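Local coordinates for protein ADP-ribosylating toxin CARDS (Mycoplasma pneumoniae, PDB 4TLV) that transfers the ADP-ribosyl group of NAD(+) to multiple target proteins in vitro as the main virulence factor of its bacterium and causes vacuolization of mammalian cells, at residues L512-N517 with E522-Y527. Sequence-based numbering, arbitrary orientation.
Sequences LKHDMN and ENFKWY
With its CG anti to the backbone N (chi1 -170°), H514 extends its imidazole toward F524, whose CG lies anti to the carbonyl carbon (chi1 -76°) and sends the phenyl ring the opposite way to meet it. The two rings form a face-to-face stack, their centroids 3.8 Å apart and their planes inclined by 21°. They overlap almost fully, with a small slip, and the tilt brings the CE1 side of the imidazole closest to the phenyl ring: the tightest approach is H514 CE1 to F524 CE2 at 3.4 Å. H514 ND1 rides above F524 CZ at 3.5 Å, whereas H514 NE2 lies nearer the CD2 side of the phenyl ring, 3.8 Å from F524 CD2. L512 supplies a looser apolar contact, its CD1 coming obliquely to F524 CZ at 4.2 Å while the two side chains cross at about a right angle.

The imidazole has a polar tie as well, since H514 NE2 is hydrogen-bonded to E518 OE1; this bond and the stack together would restrict rotation of the ring. Just beyond H514 the backbone bends in an Asx turn, in which N517 N donates to D515 OD1 at 2.8 Å. On the other side of the contact, F524 ends a short 3-10 segment, 522-524, and K525 N bonds back to E522 O.

The stack lies within the connection from strand 506-512 to strand 526-529 in D3, the C-terminal beta-trefoil domain, and brings the start and the end of that connection together. K481 of the neighbouring strand 481-485 touches both stacked side chains, and H495 of strand 490-495 packs against L512.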
loop_
_atom_site.group_PDB
_atom_site.type_symbol
_atom_site.label_atom_id
_atom_site.label_comp_id
_atom_site.label_asym_id
_atom_site.label_seq_id
_atom_site.Cartn_x
_atom_site.Cartn_y
_atom_site.Cartn_z
ATOM N N LEU A 512 23.746 -7.576 8.466
ATOM C CA LEU A 512 24.596 -8.224 7.464
ATOM C C LEU A 512 24.069 -8.033 6.055
ATOM O O LEU A 512 22.866 -8.110 5.829
ATOM C CB LEU A 512 24.641 -9.729 7.717
ATOM C CG LEU A 512 25.080 -10.194 9.105
ATOM C CD1 LEU A 512 24.824 -11.677 9.256
ATOM C CD2 LEU A 512 26.552 -9.861 9.344
ATOM N N LYS A 513 24.965 -7.854 5.087
ATOM C CA LYS A 513 24.536 -7.891 3.686
ATOM C C LYS A 513 24.003 -9.274 3.382
ATOM O O LYS A 513 24.485 -10.267 3.924
ATOM C CB LYS A 513 25.681 -7.525 2.740
ATOM C CG LYS A 513 26.124 -6.090 2.885
ATOM C CD LYS A 513 27.079 -5.693 1.774
ATOM C CE LYS A 513 27.492 -4.235 1.916
ATOM N NZ LYS A 513 28.354 -3.801 0.790
ATOM N N HIS A 514 22.989 -9.354 2.527
ATOM C CA HIS A 514 22.282 -10.604 2.353
ATOM C C HIS A 514 21.408 -10.500 1.104
ATOM O O HIS A 514 21.089 -9.400 0.682
ATOM C CB HIS A 514 21.433 -10.856 3.601
ATOM C CG HIS A 514 20.826 -12.224 3.665
ATOM N ND1 HIS A 514 21.563 -13.353 3.952
ATOM C CD2 HIS A 514 19.546 -12.640 3.511
ATOM C CE1 HIS A 514 20.768 -14.408 3.946
ATOM N NE2 HIS A 514 19.538 -14.002 3.688
ATOM N N ASP A 515 21.054 -11.638 0.512
ATOM C CA ASP A 515 20.174 -11.683 -0.660
ATOM C C ASP A 515 18.720 -11.277 -0.285
ATOM O O ASP A 515 18.047 -11.956 0.485
ATOM C CB ASP A 515 20.209 -13.088 -1.262
ATOM C CG ASP A 515 19.388 -13.215 -2.540
ATOM O OD1 ASP A 515 18.646 -12.269 -2.908
ATOM O OD2 ASP A 515 19.480 -14.288 -3.173
ATOM N N MET A 516 18.261 -10.161 -0.831
ATOM C CA MET A 516 16.884 -9.695 -0.608
ATOM C C MET A 516 15.845 -10.783 -0.907
ATOM O O MET A 516 14.814 -10.850 -0.252
ATOM C CB MET A 516 16.608 -8.436 -1.437
ATOM C CG MET A 516 15.194 -7.856 -1.251
ATOM S SD MET A 516 14.948 -7.093 0.363
ATOM C CE MET A 516 15.860 -5.577 0.135
ATOM N N ASN A 517 16.134 -11.658 -1.866
ATOM C CA ASN A 517 15.202 -12.713 -2.263
ATOM C C ASN A 517 15.240 -13.957 -1.375
ATOM O O ASN A 517 14.389 -14.831 -1.507
ATOM C CB ASN A 517 15.487 -13.189 -3.693
ATOM C CG ASN A 517 15.544 -12.053 -4.700
ATOM O OD1 ASN A 517 16.483 -11.957 -5.510
ATOM N ND2 ASN A 517 14.542 -11.203 -4.673
ATOM N N GLU A 522 15.161 -18.589 8.884
ATOM C CA GLU A 522 14.309 -17.891 9.844
ATOM C C GLU A 522 15.045 -16.946 10.786
ATOM O O GLU A 522 14.416 -16.117 11.430
ATOM C CB GLU A 522 13.433 -18.877 10.616
ATOM C CG GLU A 522 12.493 -19.646 9.711
ATOM C CD GLU A 522 11.501 -20.473 10.483
ATOM O OE1 GLU A 522 11.524 -20.413 11.725
ATOM O OE2 GLU A 522 10.702 -21.185 9.848
ATOM N N ASN A 523 16.372 -17.055 10.859
ATOM C CA ASN A 523 17.147 -16.100 11.650
ATOM C C ASN A 523 17.182 -14.700 11.051
ATOM O O ASN A 523 17.634 -13.764 11.695
ATOM C CB ASN A 523 18.569 -16.602 11.874
ATOM C CG ASN A 523 18.607 -17.817 12.753
ATOM O OD1 ASN A 523 18.143 -17.778 13.890
ATOM N ND2 ASN A 523 19.158 -18.912 12.235
ATOM N N PHE A 524 16.683 -14.554 9.829
ATOM C CA PHE A 524 16.563 -13.223 9.234
ATOM C C PHE A 524 15.096 -12.779 9.198
ATOM O O PHE A 524 14.795 -11.694 8.682
ATOM C CB PHE A 524 17.094 -13.209 7.794
ATOM C CG PHE A 524 18.606 -13.213 7.681
ATOM C CD1 PHE A 524 19.322 -12.032 7.763
ATOM C CD2 PHE A 524 19.292 -14.393 7.442
ATOM C CE1 PHE A 524 20.704 -12.026 7.643
ATOM C CE2 PHE A 524 20.677 -14.401 7.320
ATOM C CZ PHE A 524 21.382 -13.219 7.418
ATOM N N LYS A 525 14.198 -13.623 9.710
ATOM C CA LYS A 525 12.755 -13.320 9.709
ATOM C C LYS A 525 12.222 -12.824 11.054
ATOM O O LYS A 525 12.481 -13.435 12.096
ATOM C CB LYS A 525 11.959 -14.544 9.236
ATOM C CG LYS A 525 12.371 -15.015 7.845
ATOM C CD LYS A 525 11.377 -15.994 7.278
ATOM C CE LYS A 525 11.719 -16.298 5.817
ATOM N NZ LYS A 525 10.810 -17.343 5.302
ATOM N N TRP A 526 11.447 -11.736 11.015
ATOM C CA TRP A 526 10.936 -11.090 12.222
ATOM C C TRP A 526 9.447 -10.778 12.090
ATOM O O TRP A 526 8.927 -10.642 10.983
ATOM C CB TRP A 526 11.702 -9.794 12.492
ATOM C CG TRP A 526 13.162 -10.006 12.589
ATOM C CD1 TRP A 526 14.057 -10.057 11.556
ATOM C CD2 TRP A 526 13.911 -10.228 13.784
ATOM N NE1 TRP A 526 15.321 -10.299 12.039
ATOM C CE2 TRP A 526 15.262 -10.401 13.406
ATOM C CE3 TRP A 526 13.576 -10.292 15.142
ATOM C CZ2 TRP A 526 16.280 -10.630 14.339
ATOM C CZ3 TRP A 526 14.596 -10.519 16.076
ATOM C CH2 TRP A 526 15.925 -10.689 15.665
ATOM N N TYR A 527 8.766 -10.661 13.225
ATOM C CA TYR A 527 7.367 -10.234 13.218
ATOM C C TYR A 527 7.079 -9.323 14.401
ATOM O O TYR A 527 7.826 -9.305 15.387
ATOM C CB TYR A 527 6.418 -11.438 13.206
ATOM C CG TYR A 527 6.494 -12.282 14.456
ATOM C CD1 TYR A 527 7.493 -13.239 14.616
ATOM C CD2 TYR A 527 5.568 -12.119 15.483
ATOM C CE1 TYR A 527 7.559 -14.021 15.777
ATOM C CE2 TYR A 527 5.625 -12.890 16.641
ATOM C CZ TYR A 527 6.624 -13.836 16.779
ATOM O OH TYR A 527 6.677 -14.596 17.930
#